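Local coordinates for protein type VI secretion system component (Escherichia coli O6, PDB 2P5Z) that is a component of the type VI secretion system, related in structure to the T4 phage tail proteins gp27 and gp5, at residues H17-V30 with S60-A72. Residues are numbered along the deposited sequence; the frame is centred on the assembly and turned at random.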
ATOM      1  N   HIS A  17      -4.800 -37.060   7.012  1.00 59.01           N
ATOM      2  CA  HIS A  17      -3.905 -35.943   7.431  1.00 59.82           C
ATOM      3  C   HIS A  17      -3.655 -35.891   8.926  1.00 57.52           C
ATOM      4  O   HIS A  17      -4.602 -35.862   9.715  1.00 53.15           O
ATOM      5  CB  HIS A  17      -4.455 -34.609   6.962  1.00 62.11           C
ATOM      6  CG  HIS A  17      -4.604 -34.525   5.486  1.00 65.81           C
ATOM      7  ND1 HIS A  17      -5.826 -34.624   4.857  1.00 65.30           N
ATOM      8  CD2 HIS A  17      -3.680 -34.395   4.506  1.00 68.60           C
ATOM      9  CE1 HIS A  17      -5.650 -34.549   3.552  1.00 67.14           C
ATOM     10  NE2 HIS A  17      -4.358 -34.399   3.312  1.00 70.51           N
ATOM     11  N   LYS A  18      -2.373 -35.877   9.301  1.00 53.29           N
ATOM     12  CA  LYS A  18      -1.979 -35.870  10.707  1.00 57.46           C
ATOM     13  C   LYS A  18      -1.115 -34.655  11.057  1.00 54.96           C
ATOM     14  O   LYS A  18      -0.334 -34.162  10.245  1.00 50.81           O
ATOM     15  CB  LYS A  18      -1.228 -37.160  11.084  1.00 63.42           C
ATOM     16  CG  LYS A  18      -1.982 -38.461  10.788  1.00 69.00           C
ATOM     17  CD  LYS A  18      -1.810 -39.475  11.914  1.00 73.54           C
ATOM     18  CE  LYS A  18      -2.396 -40.838  11.552  1.00 74.83           C
ATOM     19  NZ  LYS A  18      -1.406 -41.698  10.836  1.00 75.50           N
ATOM     20  N   LEU A  19      -1.267 -34.192  12.286  1.00 51.41           N
ATOM     21  CA  LEU A  19      -0.528 -33.065  12.785  1.00 49.35           C
ATOM     22  C   LEU A  19       0.032 -33.501  14.119  1.00 51.09           C
ATOM     23  O   LEU A  19      -0.720 -33.868  15.027  1.00 52.24           O
ATOM     24  CB  LEU A  19      -1.469 -31.881  13.017  1.00 48.27           C
ATOM     25  CG  LEU A  19      -1.012 -30.411  13.096  1.00 47.41           C
ATOM     26  CD1 LEU A  19      -1.659 -29.786  14.306  1.00 42.67           C
ATOM     27  CD2 LEU A  19       0.513 -30.161  13.112  1.00 41.12           C
ATOM     28  N   LYS A  20       1.354 -33.467  14.234  1.00 51.52           N
ATOM     29  CA  LYS A  20       2.003 -33.761  15.499  1.00 51.03           C
ATOM     30  C   LYS A  20       2.700 -32.533  15.990  1.00 47.09           C
ATOM     31  O   LYS A  20       3.546 -31.994  15.311  1.00 47.91           O
ATOM     32  CB  LYS A  20       3.026 -34.864  15.336  1.00 57.58           C
ATOM     33  CG  LYS A  20       2.528 -36.224  15.756  1.00 67.54           C
ATOM     34  CD  LYS A  20       3.555 -37.298  15.387  1.00 74.42           C
ATOM     35  CE  LYS A  20       3.754 -37.370  13.869  1.00 76.26           C
ATOM     36  NZ  LYS A  20       4.869 -38.270  13.457  1.00 77.22           N
ATOM     37  N   ILE A  21       2.329 -32.083  17.172  1.00 45.89           N
ATOM     38  CA  ILE A  21       3.031 -31.013  17.819  1.00 46.47           C
ATOM     39  C   ILE A  21       3.746 -31.571  19.045  1.00 51.17           C
ATOM     40  O   ILE A  21       3.086 -32.069  19.950  1.00 57.35           O
ATOM     41  CB  ILE A  21       2.054 -29.950  18.285  1.00 45.89           C
ATOM     42  CG1 ILE A  21       1.211 -29.450  17.107  1.00 43.30           C
ATOM     43  CG2 ILE A  21       2.807 -28.805  18.998  1.00 44.40           C
ATOM     44  CD1 ILE A  21      -0.098 -28.783  17.560  1.00 42.65           C
ATOM     45  N   ARG A  22       5.074 -31.483  19.071  1.00 50.57           N
ATOM     46  CA  ARG A  22       5.896 -32.012  20.160  1.00 56.05           C
ATOM     47  C   ARG A  22       5.481 -31.555  21.561  1.00 56.64           C
ATOM     48  O   ARG A  22       5.333 -30.363  21.829  1.00 56.10           O
ATOM     49  CB  ARG A  22       7.377 -31.702  19.906  1.00 60.03           C
ATOM     50  CG  ARG A  22       8.274 -31.582  21.165  1.00 64.04           C
ATOM     51  CD  ARG A  22       9.680 -31.074  20.833  1.00 62.89           C
ATOM     52  NE  ARG A  22      10.613 -32.166  20.577  1.00 67.49           N
ATOM     53  CZ  ARG A  22      10.886 -32.692  19.379  1.00 69.39           C
ATOM     54  NH1 ARG A  22      11.758 -33.689  19.288  1.00 69.20           N
ATOM     55  NH2 ARG A  22      10.307 -32.233  18.273  1.00 68.93           N
ATOM     56  N   GLY A  23       5.254 -32.535  22.434  1.00 57.60           N
ATOM     57  CA  GLY A  23       4.983 -32.290  23.839  1.00 52.85           C
ATOM     58  C   GLY A  23       3.513 -32.201  24.166  1.00 54.33           C
ATOM     59  O   GLY A  23       3.150 -31.976  25.316  1.00 59.05           O
ATOM     60  N   LEU A  24       2.658 -32.388  23.172  1.00 51.78           N
ATOM     61  CA  LEU A  24       1.246 -32.091  23.364  1.00 51.58           C
ATOM     62  C   LEU A  24       0.437 -33.330  23.739  1.00 55.60           C
ATOM     63  O   LEU A  24       0.342 -34.281  22.957  1.00 54.89           O
ATOM     64  CB  LEU A  24       0.656 -31.426  22.112  1.00 47.82           C
ATOM     65  CG  LEU A  24      -0.743 -30.841  22.266  1.00 45.41           C
ATOM     66  CD1 LEU A  24      -0.765 -29.747  23.345  1.00 41.91           C
ATOM     67  CD2 LEU A  24      -1.235 -30.306  20.943  1.00 46.06           C
ATOM     68  N   GLN A  25      -0.155 -33.312  24.929  1.00 57.15           N
ATOM     69  CA  GLN A  25      -0.902 -34.475  25.392  1.00 62.53           C
ATOM     70  C   GLN A  25      -2.287 -34.507  24.782  1.00 65.54           C
ATOM     71  O   GLN A  25      -2.828 -35.575  24.479  1.00 69.47           O
ATOM     72  CB  GLN A  25      -1.000 -34.481  26.902  1.00 62.11           C
ATOM     73  CG  GLN A  25       0.351 -34.506  27.548  1.00 67.46           C
ATOM     74  CD  GLN A  25       0.306 -35.047  28.945  1.00 70.07           C
ATOM     75  OE1 GLN A  25       1.072 -35.946  29.296  1.00 70.51           O
ATOM     76  NE2 GLN A  25      -0.607 -34.518  29.756  1.00 72.90           N
ATOM     77  N   SER A  26      -2.852 -33.324  24.608  1.00 64.29           N
ATOM     78  CA  SER A  26      -4.147 -33.180  23.982  1.00 62.73           C
ATOM     79  C   SER A  26      -4.178 -33.848  22.620  1.00 61.16           C
ATOM     80  O   SER A  26      -3.277 -33.643  21.813  1.00 65.84           O
ATOM     81  CB  SER A  26      -4.484 -31.706  23.849  1.00 60.42           C
ATOM     82  OG  SER A  26      -4.405 -31.068  25.106  1.00 56.49           O
ATOM     83  N   PRO A  27      -5.190 -34.696  22.391  1.00 60.05           N
ATOM     84  CA  PRO A  27      -5.407 -35.378  21.116  1.00 58.15           C
ATOM     85  C   PRO A  27      -5.665 -34.372  20.019  1.00 57.39           C
ATOM     86  O   PRO A  27      -6.358 -33.388  20.242  1.00 60.97           O
ATOM     87  CB  PRO A  27      -6.675 -36.202  21.368  1.00 60.62           C
ATOM     88  CG  PRO A  27      -7.329 -35.558  22.572  1.00 60.54           C
ATOM     89  CD  PRO A  27      -6.203 -35.063  23.401  1.00 58.27           C
ATOM     90  N   VAL A  28      -5.094 -34.592  18.845  1.00 54.34           N
ATOM     91  CA  VAL A  28      -5.243 -33.629  17.769  1.00 51.81           C
ATOM     92  C   VAL A  28      -5.874 -34.309  16.578  1.00 52.21           C
ATOM     93  O   VAL A  28      -5.283 -35.202  15.963  1.00 53.44           O
ATOM     94  CB  VAL A  28      -3.874 -32.994  17.365  1.00 54.25           C
ATOM     95  CG1 VAL A  28      -3.978 -32.210  16.045  1.00 53.47           C
ATOM     96  CG2 VAL A  28      -3.353 -32.101  18.477  1.00 48.65           C
ATOM     97  N   ASP A  29      -7.079 -33.874  16.246  1.00 50.88           N
ATOM     98  CA  ASP A  29      -7.809 -34.464  15.148  1.00 53.32           C
ATOM     99  C   ASP A  29      -8.084 -33.409  14.069  1.00 52.08           C
ATOM    100  O   ASP A  29      -8.891 -32.503  14.270  1.00 48.63           O
ATOM    101  CB  ASP A  29      -9.096 -35.081  15.689  1.00 60.95           C
ATOM    102  CG  ASP A  29      -9.808 -35.946  14.673  1.00 71.25           C
ATOM    103  OD1 ASP A  29      -9.150 -36.414  13.706  1.00 74.23           O
ATOM    104  OD2 ASP A  29     -11.037 -36.161  14.851  1.00 76.24           O
ATOM    105  N   VAL A  30      -7.415 -33.547  12.927  1.00 47.88           N
ATOM    106  CA  VAL A  30      -7.452 -32.532  11.884  1.00 47.37           C
ATOM    107  C   VAL A  30      -8.833 -32.371  11.264  1.00 49.17           C
ATOM    108  O   VAL A  30      -9.373 -33.301  10.669  1.00 55.43           O
ATOM    109  CB  VAL A  30      -6.396 -32.806  10.782  1.00 45.25           C
ATOM    110  CG1 VAL A  30      -6.486 -31.774   9.667  1.00 40.80           C
ATOM    111  CG2 VAL A  30      -4.994 -32.818  11.377  1.00 43.27           C
ATOM    112  N   SER A  60       1.561 -24.256  25.591  1.00 54.65           N
ATOM    113  CA  SER A  60       1.821 -25.666  25.253  1.00 52.39           C
ATOM    114  C   SER A  60       2.109 -25.860  23.774  1.00 50.24           C
ATOM    115  O   SER A  60       2.479 -26.950  23.352  1.00 48.32           O
ATOM    116  CB  SER A  60       0.621 -26.546  25.608  1.00 49.19           C
ATOM    117  OG  SER A  60       0.007 -26.102  26.798  1.00 53.29           O
ATOM    118  N   VAL A  61       1.916 -24.816  22.980  1.00 49.48           N
ATOM    119  CA  VAL A  61       1.840 -24.998  21.542  1.00 48.47           C
ATOM    120  C   VAL A  61       2.761 -24.036  20.781  1.00 46.11           C
ATOM    121  O   VAL A  61       3.490 -24.470  19.887  1.00 44.69           O
ATOM    122  CB  VAL A  61       0.333 -24.999  21.091  1.00 49.68           C
ATOM    123  CG1 VAL A  61       0.105 -24.350  19.780  1.00 50.81           C
ATOM    124  CG2 VAL A  61      -0.188 -26.411  21.038  1.00 52.88           C
ATOM    125  N   LEU A  62       2.756 -22.756  21.161  1.00 41.15           N
ATOM    126  CA  LEU A  62       3.579 -21.726  20.499  1.00 40.44           C
ATOM    127  C   LEU A  62       5.058 -21.996  20.633  1.00 42.01           C
ATOM    128  O   LEU A  62       5.531 -22.332  21.708  1.00 49.75           O
ATOM    129  CB  LEU A  62       3.290 -20.343  21.067  1.00 38.39           C
ATOM    130  CG  LEU A  62       1.920 -19.770  20.709  1.00 38.09           C
ATOM    131  CD1 LEU A  62       1.669 -18.465  21.492  1.00 35.52           C
ATOM    132  CD2 LEU A  62       1.802 -19.595  19.181  1.00 30.12           C
ATOM    133  N   MET A  63       5.761 -21.874  19.513  1.00 40.10           N
ATOM    134  CA  MET A  63       7.190 -22.158  19.384  1.00 39.31           C
ATOM    135  C   MET A  63       7.591 -23.648  19.461  1.00 41.53           C
ATOM    136  O   MET A  63       8.738 -23.989  19.177  1.00 44.83           O
ATOM    137  CB  MET A  63       8.057 -21.208  20.246  1.00 41.66           C
ATOM    138  CG  MET A  63       7.990 -19.710  19.776  1.00 44.06           C
ATOM    139  SD  MET A  63       8.694 -19.458  18.102  1.00 43.81           S
ATOM    140  CE  MET A  63      10.422 -19.741  18.452  1.00 51.95           C
ATOM    141  N   GLN A  64       6.646 -24.539  19.758  1.00 42.22           N
ATOM    142  CA  GLN A  64       6.876 -25.996  19.603  1.00 41.83           C
ATOM    143  C   GLN A  64       7.027 -26.481  18.166  1.00 40.40           C
ATOM    144  O   GLN A  64       6.485 -25.881  17.249  1.00 45.02           O
ATOM    145  CB  GLN A  64       5.750 -26.798  20.252  1.00 43.66           C
ATOM    146  CG  GLN A  64       5.634 -26.616  21.757  1.00 46.50           C
ATOM    147  CD  GLN A  64       6.908 -27.012  22.451  1.00 47.13           C
ATOM    148  OE1 GLN A  64       7.585 -27.965  22.052  1.00 54.91           O
ATOM    149  NE2 GLN A  64       7.265 -26.273  23.465  1.00 48.30           N
ATOM    150  N   ASP A  65       7.754 -27.581  17.996  1.00 43.14           N
ATOM    151  CA  ASP A  65       7.923 -28.253  16.706  1.00 44.85           C
ATOM    152  C   ASP A  65       6.617 -28.861  16.252  1.00 45.60           C
ATOM    153  O   ASP A  65       5.830 -29.340  17.059  1.00 45.15           O
ATOM    154  CB  ASP A  65       8.908 -29.413  16.813  1.00 51.72           C
ATOM    155  CG  ASP A  65      10.346 -28.967  16.849  1.00 58.40           C
ATOM    156  OD1 ASP A  65      10.596 -27.755  16.988  1.00 63.05           O
ATOM    157  OD2 ASP A  65      11.236 -29.841  16.751  1.00 61.79           O
ATOM    158  N   GLY A  66       6.414 -28.882  14.947  1.00 40.85           N
ATOM    159  CA  GLY A  66       5.188 -29.381  14.408  1.00 40.70           C
ATOM    160  C   GLY A  66       5.506 -30.143  13.150  1.00 43.86           C
ATOM    161  O   GLY A  66       6.409 -29.763  12.402  1.00 40.29           O
ATOM    162  N   ALA A  67       4.762 -31.218  12.915  1.00 41.34           N
ATOM    163  CA  ALA A  67       4.913 -31.971  11.689  1.00 40.93           C
ATOM    164  C   ALA A  67       3.521 -32.212  11.124  1.00 45.12           C
ATOM    165  O   ALA A  67       2.612 -32.597  11.865  1.00 49.35           O
ATOM    166  CB  ALA A  67       5.593 -33.262  11.967  1.00 37.52           C
ATOM    167  N   PHE A  68       3.349 -31.967   9.829  1.00 39.81           N
ATOM    168  CA  PHE A  68       2.060 -32.136   9.212  1.00 43.49           C
ATOM    169  C   PHE A  68       2.200 -33.070   8.032  1.00 48.28           C
ATOM    170  O   PHE A  68       2.990 -32.793   7.137  1.00 48.28           O
ATOM    171  CB  PHE A  68       1.495 -30.800   8.766  1.00 44.46           C
ATOM    172  CG  PHE A  68       0.146 -30.904   8.120  1.00 48.38           C
ATOM    173  CD1 PHE A  68      -0.980 -31.205   8.882  1.00 46.59           C
ATOM    174  CD2 PHE A  68      -0.000 -30.712   6.756  1.00 47.34           C
ATOM    175  CE1 PHE A  68      -2.215 -31.299   8.307  1.00 41.61           C
ATOM    176  CE2 PHE A  68      -1.238 -30.809   6.172  1.00 48.45           C
ATOM    177  CZ  PHE A  68      -2.349 -31.105   6.953  1.00 44.89           C
ATOM    178  N   SER A  69       1.441 -34.167   8.025  1.00 49.49           N
ATOM    179  CA  SER A  69       1.616 -35.192   6.993  1.00 56.90           C
ATOM    180  C   SER A  69       0.363 -35.471   6.203  1.00 59.43           C
ATOM    181  O   SER A  69      -0.736 -35.305   6.704  1.00 61.26           O
ATOM    182  CB  SER A  69       2.086 -36.515   7.600  1.00 57.17           C
ATOM    183  OG  SER A  69       2.781 -36.307   8.807  1.00 58.82           O
ATOM    184  N   LEU A  70       0.546 -35.898   4.962  1.00 69.89           N
ATOM    185  CA  LEU A  70      -0.514 -36.543   4.195  1.00 74.60           C
ATOM    186  C   LEU A  70      -0.307 -38.054   4.294  1.00 77.82           C
ATOM    187  O   LEU A  70       0.737 -38.572   3.896  1.00 78.12           O
ATOM    188  CB  LEU A  70      -0.469 -36.076   2.742  1.00 77.21           C
ATOM    189  CG  LEU A  70      -1.492 -36.442   1.652  1.00 80.10           C
ATOM    190  CD1 LEU A  70      -2.760 -37.232   2.075  1.00 83.26           C
ATOM    191  CD2 LEU A  70      -1.887 -35.147   0.938  1.00 84.26           C
ATOM    192  N   THR A  71      -1.313 -38.743   4.834  1.00 84.76           N
ATOM    193  CA  THR A  71      -1.259 -40.188   5.111  1.00 89.96           C
ATOM    194  C   THR A  71      -1.616 -41.027   3.868  1.00 89.99           C
ATOM    195  O   THR A  71      -2.451 -40.623   3.051  1.00 88.55           O
ATOM    196  CB  THR A  71      -2.187 -40.548   6.314  1.00 92.65           C
ATOM    197  OG1 THR A  71      -2.126 -39.499   7.293  1.00 93.68           O
ATOM    198  CG2 THR A  71      -1.785 -41.878   6.975  1.00 93.28           C
ATOM    199  N   ALA A  72      -0.955 -42.177   3.722  1.00 91.35           N
ATOM    200  CA  ALA A  72      -1.171 -43.068   2.582  1.00 93.35           C
ATOM    201  C   ALA A  72      -2.368 -43.989   2.810  1.00 93.69           C
ATOM    202  O   ALA A  72      -3.522 -43.552   2.783  1.00 93.55           O
ATOM    203  CB  ALA A  72       0.091 -43.887   2.299  1.00 92.73           C
TER
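Lys18 and Lys20 of strand 18-21 pair with Ser69 and Ala67 of strand 65-70, and the backbone ladder between them shows how an antiparallel edge is made. Each pair is joined by two N-H...O bonds; that from Lys20 N to Ala67 O is 2.8 Å long. Arg22 N extends the ladder to Asp65 O at 3.0 Å. At the non-hydrogen-bonded pairs, Leu19 with Phe68 and Ile21 with Gly66, CA-H groups lean on carbonyl oxygens instead.

Lys18 and Lys20 project from the same face as Ala67 and Ser69. At the end of the strand Arg22 runs alongside Asp65, its chain bent at chi3 (-92°), which brings NH2 to 3.0 Å from Asp65 OD2 in a salt bridge with the guanidinium and carboxylate planes 79° apart.

Leu19, Ile21 and Phe68 lie on the opposite face. Leu19 CB and Val30 CG2 meet the Phe68 ring at its edge, Leu19 CB lying 4.2 Å from Phe68 CD1. Past the strand, a type II turn from Ile21 to Leu24 brings Leu24 against Val61, with Leu24 CD2 4.0 Å from Val61 CG2. At the other end of the pairing the His17 ring lies beside Leu70, and Phe33 makes edge-to-face contacts with both Phe68 and His17.

Strand 65-70 also bonds to strand 85-99, while Leu19 and Phe68 also touch strands 44-51 and 104-111. The result is an antiparallel pair with a polar and an apolar face, consistent with the beta-barrel architecture shared with gp27-like phage tail proteins.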